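Local coordinates for protein CrRbcX-IIa (Chlamydomonas reinhardtii, PDB 5BS1) that probably acts as a chaperone in Rubisco assembly, helping newly folded large subunits to pair and build the holoenzyme core, at residues A[32-37]-A[50-55]. Sequence-based numbering, arbitrary orientation.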
# COMPACT_ATOMS: atom_id res chain seq x y z
N VAL A 32 18.02 3.12 0.38
CA VAL A 32 19.10 2.41 1.07
C VAL A 32 20.40 2.51 0.30
O VAL A 32 21.44 2.86 0.85
CB VAL A 32 18.75 0.92 1.31
CG1 VAL A 32 19.97 0.08 1.69
CG2 VAL A 32 17.69 0.80 2.39
N VAL A 33 20.33 2.23 -0.99
CA VAL A 33 21.51 2.24 -1.83
C VAL A 33 22.05 3.66 -1.96
O VAL A 33 23.25 3.85 -1.94
CB VAL A 33 21.22 1.56 -3.19
CG1 VAL A 33 22.36 1.75 -4.19
CG2 VAL A 33 20.98 0.06 -2.97
N LEU A 34 21.19 4.65 -2.12
CA LEU A 34 21.68 6.02 -2.23
C LEU A 34 22.48 6.41 -0.99
O LEU A 34 23.54 7.04 -1.11
CB LEU A 34 20.55 7.02 -2.46
CG LEU A 34 20.95 8.46 -2.82
CD1 LEU A 34 21.72 8.52 -4.12
CD2 LEU A 34 19.68 9.29 -2.94
N GLU A 35 21.99 6.05 0.18
CA GLU A 35 22.66 6.39 1.43
C GLU A 35 24.02 5.70 1.49
O GLU A 35 25.02 6.30 1.92
CB GLU A 35 21.79 5.97 2.62
CG GLU A 35 22.34 6.29 4.00
CD GLU A 35 21.35 5.96 5.12
OE1 GLU A 35 21.41 4.87 5.70
OE2 GLU A 35 20.47 6.80 5.43
N GLN A 36 24.05 4.45 1.06
CA GLN A 36 25.28 3.67 1.05
C GLN A 36 26.32 4.26 0.13
O GLN A 36 27.51 4.20 0.43
CB GLN A 36 24.98 2.22 0.69
CG GLN A 36 24.28 1.51 1.84
CD GLN A 36 23.82 0.11 1.48
OE1 GLN A 36 23.80 -0.27 0.31
NE2 GLN A 36 23.44 -0.66 2.49
N LEU A 37 25.88 4.82 -1.00
CA LEU A 37 26.79 5.38 -1.99
C LEU A 37 27.40 6.70 -1.56
O LEU A 37 28.40 7.13 -2.14
CB LEU A 37 26.10 5.54 -3.35
CG LEU A 37 25.79 4.24 -4.06
CD1 LEU A 37 24.86 4.45 -5.24
CD2 LEU A 37 27.06 3.56 -4.53
N GLN A 50 29.77 6.77 -10.42
CA GLN A 50 28.84 6.72 -11.53
C GLN A 50 27.48 6.14 -11.09
O GLN A 50 26.43 6.63 -11.51
CB GLN A 50 29.40 5.91 -12.69
CG GLN A 50 28.56 6.06 -13.96
CD GLN A 50 28.46 7.50 -14.43
OE1 GLN A 50 29.47 8.16 -14.68
NE2 GLN A 50 27.25 8.01 -14.54
N ALA A 51 27.53 5.15 -10.19
CA ALA A 51 26.29 4.57 -9.66
C ALA A 51 25.52 5.63 -8.87
O ALA A 51 24.31 5.72 -9.00
CB ALA A 51 26.61 3.37 -8.79
N TYR A 52 26.23 6.44 -8.08
CA TYR A 52 25.62 7.55 -7.36
C TYR A 52 24.98 8.52 -8.35
O TYR A 52 23.84 8.93 -8.17
CB TYR A 52 26.65 8.27 -6.50
CG TYR A 52 26.19 9.58 -5.94
CD1 TYR A 52 25.34 9.63 -4.87
CD2 TYR A 52 26.58 10.79 -6.54
CE1 TYR A 52 24.90 10.86 -4.37
CE2 TYR A 52 26.15 12.01 -6.04
CZ TYR A 52 25.32 12.04 -4.96
OH TYR A 52 24.87 13.26 -4.44
N LEU A 53 25.72 8.92 -9.38
CA LEU A 53 25.20 9.89 -10.34
C LEU A 53 23.94 9.36 -11.01
O LEU A 53 22.96 10.07 -11.13
CB LEU A 53 26.25 10.25 -11.38
CG LEU A 53 27.52 10.96 -10.92
CD1 LEU A 53 28.52 11.09 -12.06
CD2 LEU A 53 27.20 12.33 -10.36
N ASP A 54 23.97 8.08 -11.39
CA ASP A 54 22.84 7.48 -12.11
C ASP A 54 21.63 7.32 -11.18
O ASP A 54 20.50 7.58 -11.58
CB ASP A 54 23.23 6.12 -12.68
CG ASP A 54 24.23 6.20 -13.83
OD1 ASP A 54 24.36 7.26 -14.46
OD2 ASP A 54 24.93 5.21 -14.11
N LEU A 55 21.87 6.93 -9.94
CA LEU A 55 20.78 6.74 -9.00
C LEU A 55 20.10 8.05 -8.70
O LEU A 55 18.87 8.10 -8.66
CB LEU A 55 21.24 6.06 -7.72
CG LEU A 55 20.13 5.63 -6.75
CD1 LEU A 55 19.01 4.81 -7.42
CD2 LEU A 55 20.70 4.87 -5.59
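L55 pushes one methyl, CD2, into the groove between V33, L34 and L37, an example of two helical segments meeting through apolar contacts, with no hydrogen bond between them. Its CD2 comes to 3.5 Å from the backbone N of L34 and 3.8 Å from CG1 of V33; the side chains of L55 and V33 cross at about a right angle. CG of L55 is anti to the backbone N (chi1 -172°), which lets CD2 reach across to the backbone of L34. L37 answers one turn further along: its CD1 rests on the backbone of the other helix, 3.7 Å from N of Y52, with CB of A51 at 4.1 Å. The Y52 ring receives CB of L37 at its edge, near the ring plane, while CD1 of L34 approaches CD1 of Y52 obliquely, at 3.9 Å. Behind the interface, NE2 of Q50 hydrogen-bonds OD1 of D54 at 3.0 Å, coming in tilted well out of the carboxylate plane; OD2 of D54 is held by N79. The axes of segments 32-37 and 50-55 approach to 9.8 Å and run at 139°, nearer antiparallel than parallel, where the successive helices 13-38 and 46-59 of the all-helical RbcX chain meet, and helix 80-96 packs against both, touching V33 and D54.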